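Local coordinates for alpha-ketoglutarate-dependent non-heme iron oxygenase EasH (Aspergillus japonicus, PDB 5M0T), which probably uses iron(II), 2-oxoglutarate and dioxygen to carry out an oxidative step in the biosynthesis of the ergot alkaloid cycloclavine, at residues L159-A164 against V195-D200; L153-A158 against A201-G206. All coordinates share one frame; numbering follows the deposited sequence.

Contact 1. Residues L159-A164 against V195-D200; sequences LTDFTA and VMNPGD. With ZN (zinc ion), chain G.
Phe162 and Met196 pair as an isolated antiparallel bridge between two loops, bonded through both backbones: Phe162 N gives to Met196 O at 2.9 Å and Met196 N to Phe162 O at 3.0 Å. Beneath this hydrogen-bonded pair lies the tight part of the contact. The two side chains run side by side in the same direction, and the methionine bends at its last torsion (chi3 -61°), which turns its methyl back to the phenylalanine; CE comes within 3.3 Å of Phe162 CD2, at an oblique approach to the ring. The side chain of Phe162 comes about 5 Å from the bound 2-oxoglutarate, nearest atoms.

The other side is looser and more polar. Asn197 ND2 reaches Asp161 OD1 at 3.1 Å; Asp161 OD1 lies nearly in the amide plane of Asn197, while ND2 meets that oxygen from above the carboxylate plane, the two planes being 70° apart, and the bond is bent (150°). The same oxygen rests 3.3 Å from CD of Pro198. At the outer end, CA of Val195 lies 3.4 Å from Phe162 O in a CA-H...O contact, and its methyl CG2 is loosely placed against Ala164.

A type II turn, Asn197 to Asp200, closes the second loop with Gly199 at its third position, where phi is positive. Asp200 OD2 takes the backbone N-H of Asn197 and binds a zinc ion at 2.0 Å. Asn197 OD1 accepts from a water on that zinc, and Glu37 is a further ligand. Around the contact, Leu159 packs on Val45 and Phe48 of helix 42-52 and on Phe225 of strand 222-231, Phe162 touches Arg222 of that strand and Leu156, and Met196 covers Ala158 at the end of strand 152-158.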
ATOM      1  N   LEU A 159      -9.778   0.807 -27.169  1.00 42.11           N
ATOM      2  CA  LEU A 159      -8.752   1.150 -28.153  1.00 43.20           C
ATOM      3  C   LEU A 159      -9.062   0.613 -29.540  1.00 44.73           C
ATOM      4  O   LEU A 159      -8.358   0.965 -30.490  1.00 46.58           O
ATOM      5  CB  LEU A 159      -7.386   0.647 -27.690  1.00 42.99           C
ATOM      6  CG  LEU A 159      -6.861   1.218 -26.372  1.00 41.45           C
ATOM      7  CD1 LEU A 159      -5.528   0.584 -26.008  1.00 41.42           C
ATOM      8  CD2 LEU A 159      -6.734   2.741 -26.448  1.00 42.64           C
ATOM      9  N   THR A 160     -10.059  -0.274 -29.630  1.00 44.57           N
ATOM     10  CA  THR A 160     -10.713  -0.654 -30.877  1.00 45.59           C
ATOM     11  C   THR A 160     -12.212  -0.496 -30.632  1.00 44.33           C
ATOM     12  O   THR A 160     -12.621  -0.186 -29.512  1.00 43.49           O
ATOM     13  CB  THR A 160     -10.479  -2.136 -31.218  1.00 47.79           C
ATOM     14  OG1 THR A 160     -10.992  -2.953 -30.158  1.00 45.49           O
ATOM     15  CG2 THR A 160      -9.006  -2.438 -31.427  1.00 48.91           C
ATOM     16  N   ASP A 161     -13.035  -0.745 -31.655  1.00 46.61           N
ATOM     17  CA  ASP A 161     -14.492  -0.834 -31.448  1.00 46.23           C
ATOM     18  C   ASP A 161     -14.782  -1.869 -30.362  1.00 43.96           C
ATOM     19  O   ASP A 161     -14.096  -2.873 -30.283  1.00 44.18           O
ATOM     20  CB  ASP A 161     -15.254  -1.188 -32.742  1.00 47.52           C
ATOM     21  CG  ASP A 161     -15.386   0.013 -33.722  1.00 50.28           C
ATOM     22  OD1 ASP A 161     -15.535   1.187 -33.321  1.00 52.35           O
ATOM     23  OD2 ASP A 161     -15.346  -0.223 -34.935  1.00 53.58           O
ATOM     24  N   PHE A 162     -15.751  -1.568 -29.506  1.00 41.39           N
ATOM     25  CA  PHE A 162     -16.225  -2.441 -28.445  1.00 39.53           C
ATOM     26  C   PHE A 162     -17.675  -2.763 -28.798  1.00 40.50           C
ATOM     27  O   PHE A 162     -18.513  -1.855 -28.797  1.00 38.55           O
ATOM     28  CB  PHE A 162     -16.196  -1.720 -27.089  1.00 38.39           C
ATOM     29  CG  PHE A 162     -15.056  -2.104 -26.185  1.00 37.39           C
ATOM     30  CD1 PHE A 162     -13.772  -2.309 -26.675  1.00 39.54           C
ATOM     31  CD2 PHE A 162     -15.264  -2.206 -24.827  1.00 36.60           C
ATOM     32  CE1 PHE A 162     -12.736  -2.657 -25.826  1.00 39.95           C
ATOM     33  CE2 PHE A 162     -14.227  -2.536 -23.966  1.00 37.58           C
ATOM     34  CZ  PHE A 162     -12.960  -2.774 -24.468  1.00 38.39           C
ATOM     35  N   THR A 163     -17.957  -4.042 -29.090  1.00 39.21           N
ATOM     36  CA  THR A 163     -19.297  -4.516 -29.483  1.00 40.43           C
ATOM     37  C   THR A 163     -19.769  -5.668 -28.574  1.00 40.58           C
ATOM     38  O   THR A 163     -18.950  -6.359 -27.962  1.00 38.90           O
ATOM     39  CB  THR A 163     -19.331  -5.038 -30.936  1.00 42.59           C
ATOM     40  OG1 THR A 163     -18.641  -6.295 -31.014  1.00 44.31           O
ATOM     41  CG2 THR A 163     -18.710  -4.028 -31.916  1.00 43.74           C
ATOM     42  N   ALA A 164     -21.084  -5.867 -28.495  1.00 39.52           N
ATOM     43  CA  ALA A 164     -21.630  -7.007 -27.779  1.00 40.50           C
ATOM     44  C   ALA A 164     -20.895  -8.285 -28.227  1.00 44.01           C
ATOM     45  O   ALA A 164     -20.347  -9.008 -27.380  1.00 45.17           O
ATOM     46  CB  ALA A 164     -23.120  -7.134 -28.020  1.00 39.97           C
ATOM     47  N   VAL A 195     -20.917  -1.017 -25.053  1.00 34.46           N
ATOM     48  CA  VAL A 195     -20.730  -0.794 -26.480  1.00 36.20           C
ATOM     49  C   VAL A 195     -20.162   0.618 -26.673  1.00 37.81           C
ATOM     50  O   VAL A 195     -20.730   1.576 -26.166  1.00 38.20           O
ATOM     51  CB  VAL A 195     -22.051  -0.987 -27.242  1.00 36.23           C
ATOM     52  CG1 VAL A 195     -21.873  -0.628 -28.705  1.00 37.47           C
ATOM     53  CG2 VAL A 195     -22.529  -2.435 -27.110  1.00 36.15           C
ATOM     54  N   MET A 196     -19.053   0.740 -27.398  1.00 38.93           N
ATOM     55  CA  MET A 196     -18.220   1.947 -27.349  1.00 39.94           C
ATOM     56  C   MET A 196     -17.344   2.056 -28.573  1.00 41.45           C
ATOM     57  O   MET A 196     -16.910   1.052 -29.095  1.00 40.60           O
ATOM     58  CB  MET A 196     -17.279   1.890 -26.141  1.00 39.30           C
ATOM     59  CG  MET A 196     -17.885   2.264 -24.803  1.00 38.62           C
ATOM     60  SD  MET A 196     -16.645   2.369 -23.497  1.00 37.99           S
ATOM     61  CE  MET A 196     -16.002   0.680 -23.482  1.00 39.00           C
ATOM     62  N   ASN A 197     -17.080   3.290 -29.026  1.00 42.07           N
ATOM     63  CA  ASN A 197     -16.100   3.539 -30.077  1.00 42.54           C
ATOM     64  C   ASN A 197     -14.735   3.788 -29.484  1.00 41.21           C
ATOM     65  O   ASN A 197     -14.633   3.992 -28.284  1.00 41.28           O
ATOM     66  CB  ASN A 197     -16.558   4.714 -30.928  1.00 44.61           C
ATOM     67  CG  ASN A 197     -17.775   4.357 -31.760  1.00 46.30           C
ATOM     68  OD1 ASN A 197     -18.849   4.933 -31.614  1.00 47.09           O
ATOM     69  ND2 ASN A 197     -17.618   3.354 -32.621  1.00 48.35           N
ATOM     70  N   PRO A 198     -13.672   3.765 -30.315  1.00 41.23           N
ATOM     71  CA  PRO A 198     -12.337   3.999 -29.766  1.00 41.30           C
ATOM     72  C   PRO A 198     -12.228   5.350 -29.077  1.00 41.45           C
ATOM     73  O   PRO A 198     -12.696   6.341 -29.623  1.00 41.63           O
ATOM     74  CB  PRO A 198     -11.436   3.966 -30.999  1.00 42.94           C
ATOM     75  CG  PRO A 198     -12.148   3.067 -31.952  1.00 43.42           C
ATOM     76  CD  PRO A 198     -13.604   3.340 -31.727  1.00 42.86           C
ATOM     77  N   GLY A 199     -11.642   5.366 -27.884  1.00 39.86           N
ATOM     78  CA  GLY A 199     -11.520   6.581 -27.088  1.00 40.48           C
ATOM     79  C   GLY A 199     -12.588   6.754 -26.026  1.00 38.94           C
ATOM     80  O   GLY A 199     -12.341   7.417 -25.010  1.00 38.07           O
ATOM     81  N   ASP A 200     -13.773   6.172 -26.247  1.00 40.21           N
ATOM     82  CA  ASP A 200     -14.800   6.059 -25.198  1.00 38.68           C
ATOM     83  C   ASP A 200     -14.238   5.166 -24.111  1.00 36.85           C
ATOM     84  O   ASP A 200     -13.419   4.283 -24.399  1.00 38.54           O
ATOM     85  CB  ASP A 200     -16.131   5.496 -25.742  1.00 39.33           C
ATOM     86  CG  ASP A 200     -16.816   6.440 -26.765  1.00 43.56           C
ATOM     87  OD1 ASP A 200     -16.438   7.629 -26.828  1.00 45.86           O
ATOM     88  OD2 ASP A 200     -17.723   6.007 -27.508  1.00 44.10           O
TER
HETATM   89 ZN    ZN G 305     -19.471   6.305 -28.354  1.00 51.58          ZN
HETATM   90  O   HOH W   1     -18.292   7.167 -29.704  1.00 53.05           O

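Contact 2. Residues L153-A158 against A201-G206; sequences LNFLTA and AVLFTG. With AKG (2-oxoglutaric acid), chain D.
Leu203 extends its CG away from its own backbone N (chi1 -175°), which carries CD1 over one face of the Phe155 ring, 3.4 Å from the centroid and offset toward the rim. On the opposite face of the sheet Phe204 has CG between its own N and carbonyl carbon (chi1 53°), which swings the ring alongside Asn154: CB of Asn154 lies over the ring face, 3.9 Å from its centroid, and the amide is tilted 43° to the ring, with ND2 3.4 Å from CZ of Phe204. Leu153 CD1 adds a methyl contact to Leu203 CD1 at 3.8 Å.

These strands are adjacent and antiparallel within the main sheet of the double-stranded beta-helix (cupin) fold of the PhyH family. Asn154 with Phe204 and Leu156 with Val202 are hydrogen-bonded pairs, each joined by two backbone bonds; the one from Asn154 N to Phe204 O is 2.8 Å and nearly straight.

The sheet separates two environments. The Leu153, Phe155 and Leu203 face is largely apolar and packs on Leu100 of helix 95-105 and Leu28 of helix 21-31. The Asn154, Leu156 and Phe204 face looks into the active site: Leu156 CD1 touches C5 of 2-oxoglutarate at 3.6 Å, the Phe204 ring meets His210, an iron ligand, and Asn154 ND2 makes a weak hydrogen bond to Glu134, another.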
ATOM      1  N   LEU A 153     -10.792   2.806  -8.768  1.00 32.74           N
ATOM      2  CA  LEU A 153     -11.560   3.427  -9.834  1.00 34.52           C
ATOM      3  C   LEU A 153     -10.915   3.019 -11.153  1.00 34.85           C
ATOM      4  O   LEU A 153      -9.755   3.363 -11.386  1.00 35.02           O
ATOM      5  CB  LEU A 153     -11.533   4.956  -9.702  1.00 33.33           C
ATOM      6  CG  LEU A 153     -12.438   5.740 -10.654  1.00 34.74           C
ATOM      7  CD1 LEU A 153     -13.861   5.176 -10.703  1.00 34.15           C
ATOM      8  CD2 LEU A 153     -12.446   7.208 -10.244  1.00 34.16           C
ATOM      9  N   ASN A 154     -11.670   2.311 -12.001  1.00 33.90           N
ATOM     10  CA  ASN A 154     -11.172   1.798 -13.287  1.00 36.52           C
ATOM     11  C   ASN A 154     -11.663   2.621 -14.471  1.00 37.54           C
ATOM     12  O   ASN A 154     -12.848   2.635 -14.768  1.00 40.22           O
ATOM     13  CB  ASN A 154     -11.600   0.339 -13.487  1.00 36.68           C
ATOM     14  CG  ASN A 154     -10.833  -0.353 -14.608  1.00 40.39           C
ATOM     15  OD1 ASN A 154     -10.388   0.277 -15.578  1.00 40.71           O
ATOM     16  ND2 ASN A 154     -10.663  -1.663 -14.470  1.00 38.24           N
ATOM     17  N   PHE A 155     -10.737   3.282 -15.159  1.00 38.36           N
ATOM     18  CA  PHE A 155     -11.031   3.964 -16.415  1.00 38.31           C
ATOM     19  C   PHE A 155     -10.664   2.990 -17.509  1.00 38.17           C
ATOM     20  O   PHE A 155      -9.492   2.855 -17.822  1.00 40.85           O
ATOM     21  CB  PHE A 155     -10.186   5.230 -16.571  1.00 37.71           C
ATOM     22  CG  PHE A 155     -10.458   6.290 -15.534  1.00 37.17           C
ATOM     23  CD1 PHE A 155      -9.908   6.192 -14.264  1.00 34.89           C
ATOM     24  CD2 PHE A 155     -11.203   7.425 -15.853  1.00 36.58           C
ATOM     25  CE1 PHE A 155     -10.136   7.176 -13.315  1.00 35.18           C
ATOM     26  CE2 PHE A 155     -11.439   8.414 -14.905  1.00 36.08           C
ATOM     27  CZ  PHE A 155     -10.903   8.294 -13.640  1.00 35.54           C
ATOM     28  N   LEU A 156     -11.645   2.298 -18.084  1.00 37.59           N
ATOM     29  CA  LEU A 156     -11.368   1.266 -19.078  1.00 37.22           C
ATOM     30  C   LEU A 156     -11.682   1.783 -20.469  1.00 38.21           C
ATOM     31  O   LEU A 156     -12.841   1.840 -20.877  1.00 41.39           O
ATOM     32  CB  LEU A 156     -12.134  -0.024 -18.761  1.00 37.92           C
ATOM     33  CG  LEU A 156     -11.570  -1.293 -19.454  1.00 39.57           C
ATOM     34  CD1 LEU A 156     -12.048  -2.578 -18.776  1.00 40.84           C
ATOM     35  CD2 LEU A 156     -11.903  -1.350 -20.941  1.00 39.11           C
ATOM     36  N   THR A 157     -10.642   2.134 -21.210  1.00 38.33           N
ATOM     37  CA  THR A 157     -10.802   2.784 -22.493  1.00 39.08           C
ATOM     38  C   THR A 157     -10.795   1.762 -23.630  1.00 39.54           C
ATOM     39  O   THR A 157      -9.952   0.867 -23.668  1.00 42.43           O
ATOM     40  CB  THR A 157      -9.672   3.810 -22.712  1.00 39.11           C
ATOM     41  OG1 THR A 157      -9.594   4.683 -21.584  1.00 41.25           O
ATOM     42  CG2 THR A 157      -9.896   4.603 -23.978  1.00 40.51           C
ATOM     43  N   ALA A 158     -11.727   1.926 -24.564  1.00 39.60           N
ATOM     44  CA  ALA A 158     -11.758   1.145 -25.785  1.00 39.47           C
ATOM     45  C   ALA A 158     -10.699   1.676 -26.767  1.00 41.42           C
ATOM     46  O   ALA A 158     -10.709   2.847 -27.132  1.00 42.32           O
ATOM     47  CB  ALA A 158     -13.148   1.188 -26.405  1.00 39.57           C
ATOM     48  N   ALA A 201     -14.637   5.414 -22.866  1.00 35.26           N
ATOM     49  CA  ALA A 201     -14.157   4.645 -21.729  1.00 34.06           C
ATOM     50  C   ALA A 201     -15.318   4.254 -20.869  1.00 34.16           C
ATOM     51  O   ALA A 201     -16.239   5.042 -20.705  1.00 34.93           O
ATOM     52  CB  ALA A 201     -13.171   5.445 -20.921  1.00 33.48           C
ATOM     53  N   VAL A 202     -15.308   3.022 -20.352  1.00 34.14           N
ATOM     54  CA  VAL A 202     -16.294   2.636 -19.352  1.00 33.70           C
ATOM     55  C   VAL A 202     -15.621   2.835 -17.983  1.00 33.53           C
ATOM     56  O   VAL A 202     -14.514   2.347 -17.747  1.00 31.69           O
ATOM     57  CB  VAL A 202     -16.915   1.234 -19.594  1.00 34.39           C
ATOM     58  CG1 VAL A 202     -15.915   0.087 -19.426  1.00 33.97           C
ATOM     59  CG2 VAL A 202     -18.095   1.016 -18.655  1.00 34.39           C
ATOM     60  N   LEU A 203     -16.285   3.604 -17.115  1.00 33.61           N
ATOM     61  CA  LEU A 203     -15.760   3.987 -15.804  1.00 34.49           C
ATOM     62  C   LEU A 203     -16.540   3.256 -14.712  1.00 36.50           C
ATOM     63  O   LEU A 203     -17.757   3.397 -14.655  1.00 39.78           O
ATOM     64  CB  LEU A 203     -15.926   5.495 -15.598  1.00 36.87           C
ATOM     65  CG  LEU A 203     -15.302   6.045 -14.320  1.00 38.49           C
ATOM     66  CD1 LEU A 203     -13.789   6.033 -14.428  1.00 40.09           C
ATOM     67  CD2 LEU A 203     -15.824   7.438 -13.997  1.00 41.60           C
ATOM     68  N   PHE A 204     -15.854   2.490 -13.856  1.00 35.10           N
ATOM     69  CA  PHE A 204     -16.510   1.800 -12.740  1.00 33.07           C
ATOM     70  C   PHE A 204     -15.639   1.740 -11.487  1.00 31.90           C
ATOM     71  O   PHE A 204     -14.415   1.739 -11.569  1.00 30.18           O
ATOM     72  CB  PHE A 204     -17.006   0.412 -13.148  1.00 34.67           C
ATOM     73  CG  PHE A 204     -15.960  -0.470 -13.777  1.00 35.02           C
ATOM     74  CD1 PHE A 204     -15.162  -1.299 -12.993  1.00 35.84           C
ATOM     75  CD2 PHE A 204     -15.783  -0.491 -15.156  1.00 36.14           C
ATOM     76  CE1 PHE A 204     -14.199  -2.117 -13.573  1.00 34.74           C
ATOM     77  CE2 PHE A 204     -14.817  -1.318 -15.743  1.00 36.97           C
ATOM     78  CZ  PHE A 204     -14.033  -2.133 -14.954  1.00 34.82           C
ATOM     79  N   THR A 205     -16.286   1.731 -10.320  1.00 31.10           N
ATOM     80  CA  THR A 205     -15.586   1.582  -9.059  1.00 30.60           C
ATOM     81  C   THR A 205     -15.207   0.126  -8.844  1.00 31.69           C
ATOM     82  O   THR A 205     -15.715  -0.756  -9.525  1.00 32.75           O
ATOM     83  CB  THR A 205     -16.450   1.983  -7.853  1.00 31.97           C
ATOM     84  OG1 THR A 205     -17.476   0.998  -7.639  1.00 29.72           O
ATOM     85  CG2 THR A 205     -17.048   3.426  -8.042  1.00 32.08           C
ATOM     86  N   GLY A 206     -14.367  -0.119  -7.845  1.00 30.33           N
ATOM     87  CA  GLY A 206     -13.978  -1.465  -7.461  1.00 30.67           C
ATOM     88  C   GLY A 206     -15.091  -2.275  -6.817  1.00 31.22           C
ATOM     89  O   GLY A 206     -14.859  -3.421  -6.462  1.00 31.61           O
TER
HETATM   90  C1  AKG D 302     -10.007  -7.326 -15.057  1.00 48.84           C
HETATM   91  O1  AKG D 302     -10.040  -7.116 -13.845  1.00 43.42           O
HETATM   92  O2  AKG D 302      -9.066  -8.010 -15.663  1.00 57.14           O
HETATM   93  C2  AKG D 302     -11.072  -6.796 -16.028  1.00 51.08           C
HETATM   94  O5  AKG D 302     -12.168  -6.523 -15.576  1.00 37.44           O
HETATM   95  C3  AKG D 302     -10.758  -6.591 -17.488  1.00 44.68           C
HETATM   96  C4  AKG D 302     -11.983  -6.203 -18.300  1.00 38.04           C
HETATM   97  C5  AKG D 302     -11.721  -6.018 -19.769  1.00 49.99           C
HETATM   98  O3  AKG D 302     -10.462  -5.996 -20.140  1.00 52.71           O
HETATM   99  O4  AKG D 302     -12.633  -5.889 -20.554  1.00 41.12           O

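How the contacts relate
Both contacts join the same two parts of the chain: strand 153-158 runs on into the loop 159-164, and the loop 195-200 leads into strand 201-205. Where they meet, Ala158 is probably hydrogen-bonded to Gly199 and Asp200, while the sulfur of Met196 packs on Ala201 and Val202. Contact 2 is wholly buried, with regular strand pairing, apolar packing on one face and the iron and 2-oxoglutarate site on the other. Contact 1 lies further from the chain centre and is only partly buried: one backbone bridge, a polar side-chain bond and a zinc ion at its outer side, with Phe162 reaching back toward the same cosubstrate.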